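Local atomic coordinates of 2-oxoglutarate-dependent dioxygenase DAO (Oryza sativa subsp. indica, PDB entry 6KUN), a protein that probably catalyses the iron- and 2-oxoglutarate-dependent, irreversible oxidation of the auxin indole-3-acetic acid to inactive 2-oxoindole-3-acetic acid. Residues 130-135 / 176-181; 147-152 / 247-252. All blocks are in the same frame, centred on the assembly; numbering follows the deposited sequence.

Interaction 1. Residues 130-135 / 176-181; sequences DVAGKV and SGFLTV. With IAC (1H-indol-3-ylacetic acid), chain H.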
loop_
_atom_site.group_PDB
_atom_site.type_symbol
_atom_site.label_atom_id
_atom_site.label_comp_id
_atom_site.label_asym_id
_atom_site.label_seq_id
_atom_site.Cartn_x
_atom_site.Cartn_y
_atom_site.Cartn_z
ATOM N N ASP B 130 -15.838 -1.748 18.780
ATOM C CA ASP B 130 -15.855 -0.297 18.940
ATOM C C ASP B 130 -16.821 0.356 17.951
ATOM O O ASP B 130 -17.654 1.192 18.337
ATOM C CB ASP B 130 -14.438 0.273 18.778
ATOM C CG ASP B 130 -14.367 1.781 19.043
ATOM O OD1 ASP B 130 -14.927 2.249 20.051
ATOM O OD2 ASP B 130 -13.743 2.499 18.245
ATOM N N VAL B 131 -16.755 -0.054 16.688
ATOM C CA VAL B 131 -17.709 0.440 15.710
ATOM C C VAL B 131 -19.148 0.104 16.121
ATOM O O VAL B 131 -20.033 0.974 16.124
ATOM C CB VAL B 131 -17.368 -0.117 14.324
ATOM C CG1 VAL B 131 -18.480 0.274 13.344
ATOM C CG2 VAL B 131 -16.019 0.407 13.850
ATOM N N ALA B 132 -19.413 -1.159 16.473
ATOM C CA ALA B 132 -20.777 -1.506 16.897
ATOM C C ALA B 132 -21.261 -0.613 18.037
ATOM O O ALA B 132 -22.389 -0.117 18.014
ATOM C CB ALA B 132 -20.863 -2.974 17.300
ATOM N N GLY B 133 -20.409 -0.400 19.051
ATOM C CA GLY B 133 -20.792 0.447 20.176
ATOM C C GLY B 133 -21.157 1.857 19.763
ATOM O O GLY B 133 -22.114 2.445 20.284
ATOM N N LYS B 134 -20.388 2.431 18.833
ATOM C CA LYS B 134 -20.665 3.781 18.362
ATOM C C LYS B 134 -21.947 3.831 17.549
ATOM O O LYS B 134 -22.729 4.776 17.692
ATOM C CB LYS B 134 -19.471 4.319 17.556
ATOM C CG LYS B 134 -18.273 4.589 18.466
ATOM C CD LYS B 134 -17.048 4.999 17.678
ATOM C CE LYS B 134 -16.030 5.740 18.561
ATOM N NZ LYS B 134 -15.783 5.086 19.875
ATOM N N VAL B 135 -22.209 2.816 16.730
ATOM C CA VAL B 135 -23.485 2.743 16.015
ATOM C C VAL B 135 -24.645 2.693 17.005
ATOM O O VAL B 135 -25.606 3.467 16.901
ATOM C CB VAL B 135 -23.503 1.539 15.052
ATOM C CG1 VAL B 135 -24.913 1.285 14.522
ATOM C CG2 VAL B 135 -22.587 1.819 13.900
ATOM N N SER B 176 -25.516 -11.535 6.105
ATOM C CA SER B 176 -26.613 -11.935 6.981
ATOM C C SER B 176 -26.488 -11.304 8.364
ATOM O O SER B 176 -27.506 -11.093 9.048
ATOM C CB SER B 176 -26.642 -13.464 7.136
ATOM O OG SER B 176 -25.423 -13.928 7.670
ATOM N N GLY B 177 -25.256 -10.983 8.771
ATOM C CA GLY B 177 -24.948 -10.576 10.122
ATOM C C GLY B 177 -25.235 -9.120 10.429
ATOM O O GLY B 177 -25.913 -8.411 9.686
ATOM N N PHE B 178 -24.642 -8.659 11.528
ATOM C CA PHE B 178 -24.909 -7.321 12.059
ATOM C C PHE B 178 -24.125 -6.236 11.329
ATOM O O PHE B 178 -24.722 -5.299 10.748
ATOM C CB PHE B 178 -24.597 -7.355 13.583
ATOM C CG PHE B 178 -24.918 -6.125 14.321
ATOM C CD1 PHE B 178 -26.251 -5.742 14.535
ATOM C CD2 PHE B 178 -23.906 -5.326 14.842
ATOM C CE1 PHE B 178 -26.549 -4.567 15.223
ATOM C CE2 PHE B 178 -24.184 -4.134 15.485
ATOM C CZ PHE B 178 -25.522 -3.769 15.701
ATOM N N LEU B 179 -22.791 -6.308 11.416
ATOM C CA LEU B 179 -21.876 -5.349 10.811
ATOM C C LEU B 179 -20.672 -6.103 10.284
ATOM O O LEU B 179 -20.266 -7.106 10.877
ATOM C CB LEU B 179 -21.337 -4.329 11.813
ATOM C CG LEU B 179 -22.291 -3.286 12.361
ATOM C CD1 LEU B 179 -21.602 -2.476 13.430
ATOM C CD2 LEU B 179 -22.818 -2.422 11.248
ATOM N N THR B 180 -20.068 -5.584 9.221
ATOM C CA THR B 180 -18.868 -6.151 8.648
ATOM C C THR B 180 -17.823 -5.071 8.451
ATOM O O THR B 180 -18.139 -4.011 7.905
ATOM C CB THR B 180 -19.168 -6.814 7.309
ATOM O OG1 THR B 180 -20.191 -7.783 7.498
ATOM C CG2 THR B 180 -17.891 -7.527 6.804
ATOM N N VAL B 181 -16.573 -5.342 8.882
ATOM C CA VAL B 181 -15.471 -4.427 8.640
ATOM C C VAL B 181 -14.560 -5.075 7.612
ATOM O O VAL B 181 -14.082 -6.187 7.829
ATOM C CB VAL B 181 -14.686 -4.065 9.911
ATOM C CG1 VAL B 181 -13.616 -3.022 9.573
ATOM C CG2 VAL B 181 -15.596 -3.532 10.957
HETATM C C IAC H . -25.490 -16.648 4.157
HETATM C C1 IAC H . -24.454 -17.521 4.153
HETATM C C2 IAC H . -24.122 -18.243 2.979
HETATM C C3 IAC H . -24.853 -18.051 1.832
HETATM C C4 IAC H . -25.902 -17.149 1.836
HETATM C C5 IAC H . -26.219 -16.481 2.992
HETATM C C7 IAC H . -23.916 -17.518 5.384
HETATM C C8 IAC H . -24.619 -16.633 6.182
HETATM C C17 IAC H . -22.755 -18.278 6.018
HETATM C C18 IAC H . -21.404 -17.658 5.709
HETATM N N IAC H . -25.600 -16.095 5.411
HETATM O O2 IAC H . -20.420 -18.429 5.537
HETATM O O3 IAC H . -21.267 -16.406 5.652
#
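The helix that backs the major sheet of the jelly-roll core meets that sheet here, with Val-131, Ala-132 and Val-135 of helix 111-138 gathered round Leu-179 at the start of strand 179-183. The short segment axes pass 9.8 Å apart at 136°, and the packing is wholly apolar. Leu-179 does most of the touching, through a single methyl: its side chain runs out extended (chi2 174°), carrying CD1 to 3.7 Å from Ala-132 CA and 4.0 Å from Ala-132 CB. The same methyl meets Val-131 CG1 at 4.2 Å and, more loosely, Val-135 CG2 at 4.4 Å, so it sits among three residues spanning one helical turn. Ala-132 CB also comes up to the edge of the Phe-178 ring, near its plane, 4.0 Å from CE2. Phe-178 and Leu-179 can both reach the helix because they form a classic beta bulge, the two facing Leu-249 of the neighbouring strand; Trp-149 and Trp-222 meet the Phe-178 ring edge-to-face. Past the bulge the usual alternation returns: Thr-180 turns from the helix and hydrogen-bonds through OG1 to Asp-175, a predicted iron ligand. On the more exposed side of the helix, Lys-134 NZ forms a salt bridge with Asp-130 OD1 (3.0 Å), one turn back. At the loop end of 176-181, Ser-176 OG, hydrogen-bonded to Tyr-277, lies 3.1 Å from the indole N of bound indole-3-acetic acid. Helix packed on one side of a bulged strand, with Asp-175 of the predicted iron site off the other, is consistent with the double-stranded beta-helix (jelly-roll) core of 2-oxoglutarate-dependent dioxygenases.

Interaction 2. Residues 147-152 / 247-252; sequences QDWPCQ and MFLLAP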
loop_
_atom_site.group_PDB
_atom_site.type_symbol
_atom_site.label_atom_id
_atom_site.label_comp_id
_atom_site.label_asym_id
_atom_site.label_seq_id
_atom_site.Cartn_x
_atom_site.Cartn_y
_atom_site.Cartn_z
ATOM N N GLN B 147 -18.908 -7.208 22.930
ATOM C CA GLN B 147 -17.628 -7.897 23.080
ATOM C C GLN B 147 -17.726 -9.408 22.847
ATOM O O GLN B 147 -16.768 -10.018 22.353
ATOM C CB GLN B 147 -17.068 -7.604 24.476
ATOM C CG GLN B 147 -15.722 -8.223 24.754
ATOM C CD GLN B 147 -14.643 -7.727 23.811
ATOM O OE1 GLN B 147 -14.724 -6.630 23.267
ATOM N NE2 GLN B 147 -13.619 -8.552 23.609
ATOM N N ASP B 148 -18.854 -10.042 23.172
ATOM C CA ASP B 148 -18.879 -11.500 23.123
ATOM C C ASP B 148 -19.770 -12.044 22.012
ATOM O O ASP B 148 -20.009 -13.258 21.930
ATOM C CB ASP B 148 -19.313 -12.065 24.477
ATOM C CG ASP B 148 -20.803 -12.009 24.675
ATOM O OD1 ASP B 148 -21.430 -10.999 24.317
ATOM O OD2 ASP B 148 -21.349 -13.004 25.200
ATOM N N TRP B 149 -20.288 -11.171 21.151
ATOM C CA TRP B 149 -21.020 -11.640 19.992
ATOM C C TRP B 149 -20.088 -12.483 19.111
ATOM O O TRP B 149 -18.988 -12.028 18.773
ATOM C CB TRP B 149 -21.559 -10.457 19.190
ATOM C CG TRP B 149 -22.734 -9.731 19.775
ATOM C CD1 TRP B 149 -23.026 -9.530 21.093
ATOM C CD2 TRP B 149 -23.757 -9.057 19.019
ATOM N NE1 TRP B 149 -24.195 -8.790 21.207
ATOM C CE2 TRP B 149 -24.673 -8.516 19.946
ATOM C CE3 TRP B 149 -24.026 -8.928 17.651
ATOM C CZ2 TRP B 149 -25.791 -7.807 19.549
ATOM C CZ3 TRP B 149 -25.161 -8.232 17.268
ATOM C CH2 TRP B 149 -26.012 -7.678 18.205
ATOM N N PRO B 150 -20.518 -13.661 18.665
ATOM C CA PRO B 150 -19.722 -14.414 17.691
ATOM C C PRO B 150 -19.354 -13.603 16.457
ATOM O O PRO B 150 -20.138 -12.784 15.953
ATOM C CB PRO B 150 -20.625 -15.601 17.351
ATOM C CG PRO B 150 -21.335 -15.869 18.656
ATOM C CD PRO B 150 -21.674 -14.450 19.136
ATOM N N CYS B 151 -18.140 -13.871 15.954
ATOM C CA CYS B 151 -17.581 -13.189 14.789
ATOM C C CYS B 151 -16.951 -14.208 13.861
ATOM O O CYS B 151 -16.483 -15.267 14.293
ATOM C CB CYS B 151 -16.505 -12.153 15.163
ATOM S SG CYS B 151 -17.107 -10.657 16.006
ATOM N N GLN B 152 -16.941 -13.882 12.571
ATOM C CA GLN B 152 -16.153 -14.622 11.585
ATOM C C GLN B 152 -15.089 -13.709 10.964
ATOM O O GLN B 152 -15.379 -12.577 10.564
ATOM C CB GLN B 152 -17.060 -15.230 10.506
ATOM C CG GLN B 152 -16.279 -15.812 9.292
ATOM C CD GLN B 152 -16.423 -17.313 9.103
ATOM O OE1 GLN B 152 -17.121 -17.989 9.864
ATOM N NE2 GLN B 152 -15.759 -17.845 8.085
ATOM N N MET B 247 -13.947 -8.873 8.777
ATOM C CA MET B 247 -14.399 -9.325 10.082
ATOM C C MET B 247 -15.906 -9.125 10.149
ATOM O O MET B 247 -16.398 -8.000 9.968
ATOM C CB MET B 247 -13.716 -8.526 11.196
ATOM C CG MET B 247 -14.137 -8.984 12.591
ATOM S SD MET B 247 -13.591 -10.643 13.069
ATOM C CE MET B 247 -11.915 -10.269 13.562
ATOM N N PHE B 248 -16.631 -10.206 10.356
ATOM C CA PHE B 248 -18.101 -10.217 10.391
ATOM C C PHE B 248 -18.558 -10.344 11.836
ATOM O O PHE B 248 -18.297 -11.351 12.484
ATOM C CB PHE B 248 -18.687 -11.338 9.557
ATOM C CG PHE B 248 -18.216 -11.348 8.131
ATOM C CD1 PHE B 248 -17.016 -11.937 7.783
ATOM C CD2 PHE B 248 -18.992 -10.786 7.131
ATOM C CE1 PHE B 248 -16.604 -11.974 6.471
ATOM C CE2 PHE B 248 -18.570 -10.834 5.802
ATOM C CZ PHE B 248 -17.362 -11.422 5.486
ATOM N N LEU B 249 -19.188 -9.291 12.340
ATOM C CA LEU B 249 -19.893 -9.334 13.609
ATOM C C LEU B 249 -21.288 -9.885 13.346
ATOM O O LEU B 249 -22.071 -9.269 12.603
ATOM C CB LEU B 249 -20.001 -7.951 14.214
ATOM C CG LEU B 249 -19.842 -7.697 15.695
ATOM C CD1 LEU B 249 -20.505 -6.333 15.996
ATOM C CD2 LEU B 249 -20.306 -8.693 16.620
ATOM N N LEU B 250 -21.600 -11.031 13.955
ATOM C CA LEU B 250 -22.749 -11.826 13.534
ATOM C C LEU B 250 -24.026 -11.525 14.314
ATOM O O LEU B 250 -24.980 -10.993 13.746
ATOM C CB LEU B 250 -22.409 -13.316 13.607
ATOM C CG LEU B 250 -21.190 -13.780 12.816
ATOM C CD1 LEU B 250 -20.771 -15.218 13.133
ATOM C CD2 LEU B 250 -21.449 -13.636 11.331
ATOM N N ALA B 251 -24.088 -11.919 15.580
ATOM C CA ALA B 251 -25.320 -11.803 16.361
ATOM C C ALA B 251 -25.009 -12.025 17.827
ATOM O O ALA B 251 -23.870 -12.353 18.152
ATOM C CB ALA B 251 -26.375 -12.801 15.885
ATOM N N PRO B 252 -25.964 -11.862 18.740
ATOM C CA PRO B 252 -25.625 -12.026 20.159
ATOM C C PRO B 252 -25.216 -13.454 20.448
ATOM O O PRO B 252 -25.435 -14.369 19.652
ATOM C CB PRO B 252 -26.915 -11.626 20.889
ATOM C CG PRO B 252 -27.643 -10.730 19.914
ATOM C CD PRO B 252 -27.331 -11.293 18.563
#
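Trp-149 sets its CG anti to its own carbonyl carbon (chi1 -74°), which lays the indole against the Ala-251 to Pro-252 peptide, while the like first torsion of Cys-151 places SG beside Leu-249. The approach is well defined: Pro-252 CA stands 3.5 Å from the centroid of the five-membered ring of Trp-149 and only 2° off its normal, a CH-pi contact, and on the same face the carbonyl carbon of Ala-251 lies toward the rim. Pro-252 CG extends this cover over the six-membered ring, 3.5 Å from Trp-149 CZ2. Nearer the backbone, Leu-249 CD2 packs 3.4 Å from Trp-149 CB and 3.8 Å from Cys-151 SG, filling the angle between the two side chains. With an alanine here the indole is gone, and the Ala-251 to Pro-252 peptide, with Pro-252 CA and CG, would probably be left facing a gap where the ring had been, although the CB that Leu-249 meets would remain. Beyond the tryptophan the segments pair as antiparallel strands. Gln-152 and Phe-248 make a hydrogen-bonded pair, with Phe-248 N to Gln-152 O at 2.7 Å and almost straight (174°), and Gln-152 N to Phe-248 O at 2.9 Å. Cys-151 faces Leu-249 in a non-hydrogen-bonded pair, and Leu-250 N gives the next bond, 3.0 Å to Pro-150 O, after the regular strands have given way to loop. Cys-151 and Leu-249 share one face of the sheet, where Leu-249 meets helix 111-138; Phe-248 and Gln-152 point from the other, and there the Phe-248 ring touches bound 2-oxoglutarate. Such an antiparallel pair, with Leu-249 against the helix on one face and Phe-248 at the 2-oxoglutarate pocket on the other, belongs to the major sheet of the jelly-roll dioxygenase core.

In the fold
Residues 130-135, on helix 111-138, come first in the chain; 147-152 follow, then 176-181 and finally 247-252. The segments alternate, so the two loops cross: interaction 1 closes one with 40 residues between its ends, interaction 2 one with 94. Strands 179-183 and 242-249 are neighbours in the major sheet, with probable hydrogen bonds from Leu-249 N to Leu-179 O (2.8 Å) and from Met-247 N to Val-181 O (2.9 Å). Interaction 1 thus fixes the helix to the sheet, and interaction 2 adds strand 151-158, which follows that helix, on the other side of strand 242-249. The contact centres lie about 9 Å apart.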